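Local coordinates for uncharacterized protein (Bacteroides ovatus, PDB 4IRT) that is of unknown function but may be a neuraminidase that acts on sialic acid-containing glycans, at residues I86-D91 with L108-K113; M114-V119 with V152-S157; H207-A212 with C248-Q253. One frame throughout, in Å; residues are numbered along the deposited sequence.

Interaction 1: residues I86-D91 with L108-K113; sequences IHVSFD and LELGDK. With EDO (1,2-ethanediol), chain J; EDO (1,2-ethanediol), chain L.
L110 and V88 meet with their branches at about a right angle: CG1 of V88 lies 3.9 Å from CD1 of L110 and 4.0 Å from its CD2, so one methyl of the strand faces both methyls of the leucine. CG1 of V88 stands between the backbone N and the carbonyl carbon (chi1 66°), which directs this branch at the leucine. I86, two residues earlier, makes the second apolar meeting, its CD1 reaching within 4.1 Å of CD2 of L108. The strand 86-90 thus presents alternate residues, I86, V88 and F90, to the loop 108-113. In the beta-propeller to which the BNR repeat family belongs, such side chains fill the space between successive blades, and here L108 and L110 also touch strands 45-52 and 59-63 of the preceding sheet, while I86, V88 and F90 rest on strand 76-80 of their own. F90 takes up the other end of the contact. The extended aliphatic chain of K113 crosses its ring obliquely, with CE 3.8 Å from CZ of F90, and carries the ammonium group past the ring to N98, whose OD1 bonds to NZ. A water joins the same ammonium to D91, 3.0 Å from NZ of K113 and 2.9 Å from OD2 of D91; the carboxylate oxygen also accepts a hydrogen bond from a 1,2-ethanediol, probably left from the crystallisation liquor.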
loop_
_atom_site.group_PDB
_atom_site.type_symbol
_atom_site.label_atom_id
_atom_site.label_comp_id
_atom_site.label_asym_id
_atom_site.label_seq_id
_atom_site.Cartn_x
_atom_site.Cartn_y
_atom_site.Cartn_z
ATOM N N ILE A 86 -13.774 -7.452 10.885
ATOM C CA ILE A 86 -12.386 -7.321 10.491
ATOM C C ILE A 86 -12.013 -8.550 9.651
ATOM O O ILE A 86 -12.304 -9.684 10.048
ATOM C CB ILE A 86 -11.410 -7.268 11.688
ATOM C CG1 ILE A 86 -11.723 -6.109 12.633
ATOM C CG2 ILE A 86 -9.973 -7.175 11.179
ATOM C CD1 ILE A 86 -10.974 -6.158 13.952
ATOM N N HIS A 87 -11.412 -8.308 8.481
ATOM C CA HIS A 87 -10.761 -9.332 7.696
ATOM C C HIS A 87 -9.256 -9.067 7.776
ATOM O O HIS A 87 -8.831 -7.932 7.596
ATOM C CB HIS A 87 -11.172 -9.223 6.240
ATOM C CG HIS A 87 -12.621 -9.481 6.002
ATOM N ND1 HIS A 87 -13.078 -10.566 5.285
ATOM C CD2 HIS A 87 -13.723 -8.805 6.409
ATOM C CE1 HIS A 87 -14.399 -10.538 5.249
ATOM N NE2 HIS A 87 -14.814 -9.468 5.899
ATOM N N VAL A 88 -8.465 -10.103 8.024
ATOM C CA VAL A 88 -7.040 -9.917 8.189
ATOM C C VAL A 88 -6.265 -11.081 7.578
ATOM O O VAL A 88 -6.619 -12.247 7.740
ATOM C CB VAL A 88 -6.667 -9.702 9.675
ATOM C CG1 VAL A 88 -6.945 -10.951 10.491
ATOM C CG2 VAL A 88 -5.223 -9.257 9.815
ATOM N N SER A 89 -5.191 -10.743 6.880
ATOM C CA SER A 89 -4.340 -11.713 6.227
ATOM C C SER A 89 -2.898 -11.306 6.518
ATOM O O SER A 89 -2.558 -10.123 6.484
ATOM C CB SER A 89 -4.661 -11.773 4.716
ATOM O OG SER A 89 -3.955 -12.826 4.065
ATOM N N PHE A 90 -2.052 -12.280 6.823
ATOM C CA PHE A 90 -0.755 -11.978 7.423
ATOM C C PHE A 90 0.281 -13.055 7.198
ATOM O O PHE A 90 -0.057 -14.193 6.928
ATOM C CB PHE A 90 -0.908 -11.791 8.923
ATOM C CG PHE A 90 -1.678 -12.884 9.602
ATOM C CD1 PHE A 90 -3.048 -12.916 9.561
ATOM C CD2 PHE A 90 -1.014 -13.888 10.296
ATOM C CE1 PHE A 90 -3.754 -13.940 10.180
ATOM C CE2 PHE A 90 -1.717 -14.925 10.929
ATOM C CZ PHE A 90 -3.087 -14.937 10.877
ATOM N N ASP A 91 1.532 -12.673 7.373
ATOM C CA ASP A 91 2.640 -13.615 7.561
ATOM C C ASP A 91 2.924 -14.541 6.370
ATOM O O ASP A 91 3.007 -15.787 6.521
ATOM C CB ASP A 91 2.404 -14.452 8.832
ATOM C CG ASP A 91 3.604 -15.324 9.173
ATOM O OD1 ASP A 91 4.744 -14.887 8.897
ATOM O OD2 ASP A 91 3.412 -16.445 9.674
ATOM N N LEU A 108 -12.264 -7.744 18.108
ATOM C CA LEU A 108 -10.831 -7.918 17.907
ATOM C C LEU A 108 -10.442 -9.385 17.987
ATOM O O LEU A 108 -9.329 -9.732 17.642
ATOM C CB LEU A 108 -10.042 -7.127 18.958
ATOM C CG LEU A 108 -10.244 -5.630 19.011
ATOM C CD1 LEU A 108 -9.378 -5.056 20.114
ATOM C CD2 LEU A 108 -9.913 -4.961 17.677
ATOM N N GLU A 109 -11.368 -10.243 18.415
ATOM C CA GLU A 109 -11.127 -11.666 18.474
ATOM C C GLU A 109 -11.382 -12.292 17.110
ATOM O O GLU A 109 -12.386 -12.003 16.445
ATOM C CB GLU A 109 -12.046 -12.333 19.487
ATOM C CG GLU A 109 -11.909 -11.837 20.909
ATOM C CD GLU A 109 -12.738 -12.707 21.827
ATOM O OE1 GLU A 109 -12.468 -13.940 21.923
ATOM O OE2 GLU A 109 -13.698 -12.173 22.399
ATOM N N LEU A 110 -10.455 -13.163 16.723
ATOM C CA LEU A 110 -10.446 -13.825 15.450
ATOM C C LEU A 110 -10.801 -15.304 15.600
ATOM O O LEU A 110 -10.497 -15.921 16.599
ATOM C CB LEU A 110 -9.037 -13.737 14.867
ATOM C CG LEU A 110 -8.495 -12.335 14.583
ATOM C CD1 LEU A 110 -7.044 -12.396 14.121
ATOM C CD2 LEU A 110 -9.389 -11.710 13.521
ATOM N N GLY A 111 -11.448 -15.863 14.597
ATOM C CA GLY A 111 -11.608 -17.310 14.499
ATOM C C GLY A 111 -10.372 -18.000 13.931
ATOM O O GLY A 111 -9.275 -17.431 13.873
ATOM N N ASP A 112 -10.573 -19.232 13.477
ATOM C CA ASP A 112 -9.511 -20.013 12.876
ATOM C C ASP A 112 -9.154 -19.458 11.491
ATOM O O ASP A 112 -9.956 -18.772 10.838
ATOM C CB ASP A 112 -9.929 -21.482 12.719
ATOM C CG ASP A 112 -10.295 -22.157 14.031
ATOM O OD1 ASP A 112 -9.963 -21.679 15.123
ATOM O OD2 ASP A 112 -10.909 -23.221 13.952
ATOM N N LYS A 113 -7.944 -19.793 11.051
ATOM C CA LYS A 113 -7.522 -19.566 9.663
ATOM C C LYS A 113 -8.474 -20.294 8.715
ATOM O O LYS A 113 -8.881 -21.432 8.996
ATOM C CB LYS A 113 -6.074 -20.040 9.473
ATOM C CG LYS A 113 -5.037 -19.176 10.186
ATOM C CD LYS A 113 -3.621 -19.670 9.994
ATOM C CE LYS A 113 -2.627 -18.742 10.704
ATOM N NZ LYS A 113 -1.210 -19.241 10.640
HETATM C C1 EDO J . -13.542 -19.687 12.289
HETATM O O1 EDO J . -13.203 -20.243 13.569
HETATM C C2 EDO J . -13.668 -20.781 11.255
HETATM O O2 EDO J . -15.013 -21.244 11.269
HETATM C C1 EDO L . 5.150 -18.220 7.381
HETATM O O1 EDO L . 5.884 -19.147 8.230
HETATM C C2 EDO L . 3.770 -18.753 7.000
HETATM O O2 EDO L . 2.805 -18.559 8.056
HETATM O O HOH W 1 0.979 -17.305 11.092
#

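Interaction 2: residues M114-V119 with V152-S157; sequences MPMTGV and VMNRYS
M116, present as selenomethionine, sends its side chain to the amide of N154 on strand 151-157. Its CB lies 4.1 Å from ND2 of N154. CG, anti to the carbonyl carbon (chi1 -75°), stands farther off, and SE swings back to within 3.8 Å of the same ND2, a van der Waals approach. CE then leads away from the amide, the chain as a whole touching Y99, F139 and W163. The opposite end of the amide is fixed from outside: OD1 of N154 accepts a hydrogen bond from R165, which should hold the group's rotation and leave ND2 turned to the selenomethionine. T117 adds a looser touch, its CG2 4.2 Å from OD1 of N154, while its OG1 accepts from N of V119 at 3.3 Å and closes an ST turn. R165 also bonds to the carbonyl of V119, and the carboxylate of E121 takes the backbone N-H groups of M116 and T117, so the loop is held by charged side chains on two counts. A residue of the linking loop wedged between strand 99-101 of one sheet and strands 137-143 and 162-167 of the next is blade-to-blade packing of a beta-propeller.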
loop_
_atom_site.group_PDB
_atom_site.type_symbol
_atom_site.label_atom_id
_atom_site.label_comp_id
_atom_site.label_asym_id
_atom_site.label_seq_id
_atom_site.Cartn_x
_atom_site.Cartn_y
_atom_site.Cartn_z
HETATM N N MSE A 114 -8.856 -19.617 7.628
HETATM C CA MSE A 114 -9.808 -20.104 6.646
HETATM C C MSE A 114 -9.294 -19.913 5.233
HETATM O O MSE A 114 -8.489 -19.025 4.975
HETATM C CB MSE A 114 -11.102 -19.289 6.676
HETATM C CG MSE A 114 -11.795 -19.402 8.013
HETATM SE SE MSE A 114 -13.368 -18.209 8.002
HETATM C CE MSE A 114 -12.489 -16.496 8.017
ATOM N N PRO A 115 -9.768 -20.743 4.294
ATOM C CA PRO A 115 -9.537 -20.477 2.890
ATOM C C PRO A 115 -10.413 -19.341 2.400
ATOM O O PRO A 115 -11.345 -18.923 3.106
ATOM C CB PRO A 115 -9.936 -21.793 2.210
ATOM C CG PRO A 115 -10.984 -22.382 3.094
ATOM C CD PRO A 115 -10.645 -21.920 4.499
HETATM N N MSE A 116 -10.102 -18.823 1.212
HETATM C CA MSE A 116 -10.984 -17.904 0.530
HETATM C C MSE A 116 -11.744 -18.713 -0.489
HETATM O O MSE A 116 -12.921 -19.042 -0.260
HETATM C CB MSE A 116 -10.195 -16.734 -0.057
HETATM C CG MSE A 116 -9.767 -15.761 1.060
HETATM SE SE MSE A 116 -8.626 -14.386 0.241
HETATM C CE MSE A 116 -8.599 -13.195 1.796
ATOM N N THR A 117 -11.097 -19.082 -1.594
ATOM C CA THR A 117 -11.722 -20.007 -2.584
ATOM C C THR A 117 -11.164 -21.429 -2.517
ATOM O O THR A 117 -11.712 -22.372 -3.117
ATOM C CB THR A 117 -11.546 -19.471 -4.003
ATOM O OG1 THR A 117 -10.186 -19.640 -4.426
ATOM C CG2 THR A 117 -11.906 -18.014 -4.039
ATOM N N GLY A 118 -10.065 -21.596 -1.798
ATOM C CA GLY A 118 -9.370 -22.880 -1.711
ATOM C C GLY A 118 -8.542 -23.238 -2.933
ATOM O O GLY A 118 -8.014 -24.348 -3.017
ATOM N N VAL A 119 -8.422 -22.318 -3.885
ATOM C CA VAL A 119 -7.681 -22.562 -5.118
ATOM C C VAL A 119 -6.561 -21.552 -5.255
ATOM O O VAL A 119 -6.779 -20.349 -5.077
ATOM C CB VAL A 119 -8.598 -22.425 -6.362
ATOM C CG1 VAL A 119 -7.838 -22.773 -7.644
ATOM C CG2 VAL A 119 -9.843 -23.293 -6.212
ATOM N N VAL A 152 -3.503 -12.298 -8.347
ATOM C CA VAL A 152 -4.784 -12.960 -8.168
ATOM C C VAL A 152 -5.714 -12.034 -7.390
ATOM O O VAL A 152 -5.303 -11.423 -6.409
ATOM C CB VAL A 152 -4.612 -14.281 -7.410
ATOM C CG1 VAL A 152 -5.935 -14.966 -7.150
ATOM C CG2 VAL A 152 -3.664 -15.190 -8.184
HETATM N N MSE A 153 -6.958 -11.969 -7.848
HETATM C CA MSE A 153 -7.949 -11.040 -7.352
HETATM C C MSE A 153 -9.246 -11.753 -7.065
HETATM O O MSE A 153 -9.833 -12.446 -7.921
HETATM C CB MSE A 153 -8.107 -9.906 -8.371
HETATM C CG MSE A 153 -9.250 -8.951 -8.055
HETATM SE SE MSE A 153 -9.456 -7.551 -9.421
HETATM C CE MSE A 153 -7.767 -6.594 -9.203
ATOM N N ASN A 154 -9.693 -11.585 -5.832
ATOM C CA ASN A 154 -10.927 -12.157 -5.341
ATOM C C ASN A 154 -11.867 -11.082 -4.833
ATOM O O ASN A 154 -11.443 -9.971 -4.520
ATOM C CB ASN A 154 -10.638 -13.061 -4.151
ATOM C CG ASN A 154 -9.777 -14.255 -4.493
ATOM O OD1 ASN A 154 -9.758 -14.743 -5.619
ATOM N ND2 ASN A 154 -9.059 -14.752 -3.481
ATOM N N ARG A 155 -13.138 -11.450 -4.699
ATOM C CA ARG A 155 -14.159 -10.582 -4.152
ATOM C C ARG A 155 -14.928 -11.279 -3.045
ATOM O O ARG A 155 -15.282 -12.455 -3.168
ATOM C CB ARG A 155 -15.146 -10.116 -5.229
ATOM C CG ARG A 155 -16.268 -9.211 -4.701
ATOM C CD ARG A 155 -17.074 -8.651 -5.860
ATOM N NE ARG A 155 -18.303 -7.947 -5.469
ATOM C CZ ARG A 155 -19.186 -7.463 -6.349
ATOM N NH1 ARG A 155 -18.991 -7.600 -7.667
ATOM N NH2 ARG A 155 -20.289 -6.869 -5.928
ATOM N N TYR A 156 -15.207 -10.541 -1.976
ATOM C CA TYR A 156 -16.001 -11.040 -0.853
ATOM C C TYR A 156 -17.395 -10.471 -0.939
ATOM O O TYR A 156 -17.582 -9.259 -0.858
ATOM C CB TYR A 156 -15.392 -10.620 0.472
ATOM C CG TYR A 156 -16.138 -11.144 1.682
ATOM C CD1 TYR A 156 -16.066 -12.491 2.031
ATOM C CD2 TYR A 156 -16.896 -10.300 2.480
ATOM C CE1 TYR A 156 -16.727 -12.989 3.151
ATOM C CE2 TYR A 156 -17.564 -10.788 3.613
ATOM C CZ TYR A 156 -17.470 -12.126 3.930
ATOM O OH TYR A 156 -18.114 -12.624 5.028
ATOM N N SER A 157 -18.373 -11.354 -1.117
ATOM C CA SER A 157 -19.772 -10.940 -1.204
ATOM C C SER A 157 -20.308 -10.880 0.205
ATOM O O SER A 157 -20.368 -11.889 0.887
ATOM C CB SER A 157 -20.591 -11.929 -2.023
ATOM O OG SER A 157 -21.985 -11.641 -1.891
#

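Interaction 3: residues H207-A212 with C248-Q253; sequences HDICYA and CELINQ
In L250, CG stands anti to the backbone N (chi1 177°), and beyond it CD2 is the branch anti to CA, which drives this methyl straight at the backbone of strand 206-214. CD2 ends against the peptide joining H207 to D208, 3.8 Å from C of H207 and 3.7 Å from N of D208; it also lies 3.7 Å from O of D208. That carbonyl oxygen is buried here with no hydrogen-bond partner in the model, an apolar methyl being its neighbour across the contact. The other branch is more loosely engaged: CD1 of L250 is 4.4 Å from CD1 of I209, whose own chain is stretched toward the leucine. The side chains of H207 and D208 leave from the far side of the strand and bond to each other. ND1 of H207 donates to OD2 of D208 over 2.8 Å at 169°, nearly in the imidazole plane but 49° out of the carboxylate plane. E199 holds NE2 of H207, and OD1 of D208 accepts from N of L244, so histidine and carboxylate are each gripped at two atoms. On the loop, N206 bonds to O of L250 and to OD1 of N252, tying it to the start of the strand. I209 and I251 both touch T268 of the following sheet, as expected where a connecting loop crosses between neighbouring blades of a beta-propeller.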
loop_
_atom_site.group_PDB
_atom_site.type_symbol
_atom_site.label_atom_id
_atom_site.label_comp_id
_atom_site.label_asym_id
_atom_site.label_seq_id
_atom_site.Cartn_x
_atom_site.Cartn_y
_atom_site.Cartn_z
ATOM N N HIS A 207 11.092 -1.468 -15.187
ATOM C CA HIS A 207 10.854 -0.448 -16.184
ATOM C C HIS A 207 9.374 -0.170 -16.367
ATOM O O HIS A 207 8.542 -1.075 -16.212
ATOM C CB HIS A 207 11.498 -0.843 -17.518
ATOM C CG HIS A 207 11.000 -2.137 -18.093
ATOM N ND1 HIS A 207 9.986 -2.193 -19.027
ATOM C CD2 HIS A 207 11.406 -3.412 -17.904
ATOM C CE1 HIS A 207 9.781 -3.452 -19.378
ATOM N NE2 HIS A 207 10.630 -4.215 -18.708
ATOM N N ASP A 208 9.082 1.091 -16.706
ATOM C CA ASP A 208 7.748 1.588 -17.068
ATOM C C ASP A 208 6.743 1.639 -15.912
ATOM O O ASP A 208 6.904 0.962 -14.896
ATOM C CB ASP A 208 7.159 0.754 -18.235
ATOM C CG ASP A 208 8.004 0.845 -19.491
ATOM O OD1 ASP A 208 8.374 1.973 -19.909
ATOM O OD2 ASP A 208 8.315 -0.220 -20.072
ATOM N N ILE A 209 5.744 2.501 -16.083
ATOM C CA ILE A 209 4.566 2.570 -15.231
ATOM C C ILE A 209 3.329 2.433 -16.101
ATOM O O ILE A 209 3.086 3.267 -17.000
ATOM C CB ILE A 209 4.495 3.891 -14.420
ATOM C CG1 ILE A 209 5.814 4.103 -13.644
ATOM C CG2 ILE A 209 3.292 3.859 -13.473
ATOM C CD1 ILE A 209 5.854 5.316 -12.728
ATOM N N CYS A 210 2.532 1.412 -15.810
ATOM C CA CYS A 210 1.350 1.076 -16.606
ATOM C C CYS A 210 0.075 1.234 -15.755
ATOM O O CYS A 210 0.137 1.296 -14.544
ATOM C CB CYS A 210 1.448 -0.362 -17.133
ATOM S SG CYS A 210 2.852 -0.663 -18.256
ATOM N N TYR A 211 -1.089 1.248 -16.398
ATOM C CA TYR A 211 -2.325 1.615 -15.715
ATOM C C TYR A 211 -3.533 0.901 -16.317
ATOM O O TYR A 211 -3.599 0.720 -17.511
ATOM C CB TYR A 211 -2.538 3.119 -15.820
ATOM C CG TYR A 211 -3.848 3.579 -15.231
ATOM C CD1 TYR A 211 -3.981 3.773 -13.851
ATOM C CD2 TYR A 211 -4.944 3.828 -16.033
ATOM C CE1 TYR A 211 -5.184 4.176 -13.300
ATOM C CE2 TYR A 211 -6.157 4.212 -15.486
ATOM C CZ TYR A 211 -6.270 4.416 -14.125
ATOM O OH TYR A 211 -7.451 4.857 -13.563
ATOM N N ALA A 212 -4.489 0.549 -15.467
ATOM C CA ALA A 212 -5.788 0.118 -15.897
ATOM C C ALA A 212 -6.798 0.442 -14.823
ATOM O O ALA A 212 -6.423 0.647 -13.676
ATOM C CB ALA A 212 -5.783 -1.380 -16.169
ATOM N N CYS A 248 17.136 3.293 -14.288
ATOM C CA CYS A 248 16.905 4.661 -13.859
ATOM C C CYS A 248 16.463 4.752 -12.412
ATOM O O CYS A 248 15.871 5.778 -11.994
ATOM C CB CYS A 248 15.953 5.417 -14.812
ATOM S SG CYS A 248 14.230 4.943 -14.701
ATOM N N GLU A 249 16.760 3.703 -11.650
ATOM C CA GLU A 249 16.450 3.621 -10.213
ATOM C C GLU A 249 14.933 3.669 -9.947
ATOM O O GLU A 249 14.479 4.143 -8.906
ATOM C CB GLU A 249 17.139 4.754 -9.453
ATOM C CG GLU A 249 18.614 4.908 -9.681
ATOM C CD GLU A 249 19.448 3.681 -9.337
ATOM O OE1 GLU A 249 18.965 2.711 -8.697
ATOM O OE2 GLU A 249 20.651 3.727 -9.695
ATOM N N LEU A 250 14.152 3.210 -10.911
ATOM C CA LEU A 250 12.723 3.090 -10.745
ATOM C C LEU A 250 12.430 1.955 -9.766
ATOM O O LEU A 250 12.906 0.833 -9.938
ATOM C CB LEU A 250 12.051 2.805 -12.078
ATOM C CG LEU A 250 10.542 2.595 -11.992
ATOM C CD1 LEU A 250 9.821 3.853 -11.553
ATOM C CD2 LEU A 250 10.032 2.062 -13.316
ATOM N N ILE A 251 11.678 2.282 -8.731
ATOM C CA ILE A 251 11.401 1.345 -7.638
ATOM C C ILE A 251 10.100 0.628 -7.922
ATOM O O ILE A 251 9.258 1.104 -8.701
ATOM C CB ILE A 251 11.381 2.085 -6.275
ATOM C CG1 ILE A 251 11.311 1.137 -5.056
ATOM C CG2 ILE A 251 10.254 3.096 -6.233
ATOM C CD1 ILE A 251 12.477 0.183 -4.932
ATOM N N ASN A 252 9.963 -0.551 -7.330
ATOM C CA ASN A 252 8.739 -1.342 -7.428
ATOM C C ASN A 252 7.967 -1.385 -6.110
ATOM O O ASN A 252 8.573 -1.276 -5.047
ATOM C CB ASN A 252 9.050 -2.782 -7.846
ATOM C CG ASN A 252 10.108 -3.427 -6.990
ATOM O OD1 ASN A 252 11.278 -3.102 -7.086
ATOM N ND2 ASN A 252 9.698 -4.353 -6.128
ATOM N N GLN A 253 6.645 -1.522 -6.249
ATOM C CA GLN A 253 5.676 -1.740 -5.181
ATOM C C GLN A 253 5.557 -0.467 -4.344
ATOM O O GLN A 253 6.132 -0.383 -3.262
ATOM C CB GLN A 253 6.086 -2.946 -4.336
ATOM C CG GLN A 253 5.058 -3.382 -3.331
ATOM C CD GLN A 253 5.402 -4.717 -2.730
ATOM O OE1 GLN A 253 6.556 -4.982 -2.419
ATOM N NE2 GLN A 253 4.402 -5.542 -2.525
#

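In the fold
From the N terminus, the chain runs through strand 86-90 and strand 99-101 before interaction 1 closes a short loop, folding 108-113 back beside the strand and against the preceding sheet. The same connection goes straight on into 114-119, and interaction 2 opens there, closing only after two further strands, at 152-157 in the next blade. Interaction 3 comes later, joining the third strand of the sheet 178-242 to the connection into the next sheet, which begins at strand 255-258. The three are in series, neither nested nor crossing. Interactions 1 and 2 touch, the rings of H87 and Y156 meeting edge-to-face, whereas interaction 3 lies about 32 Å from interaction 1, centre to centre, across the propeller.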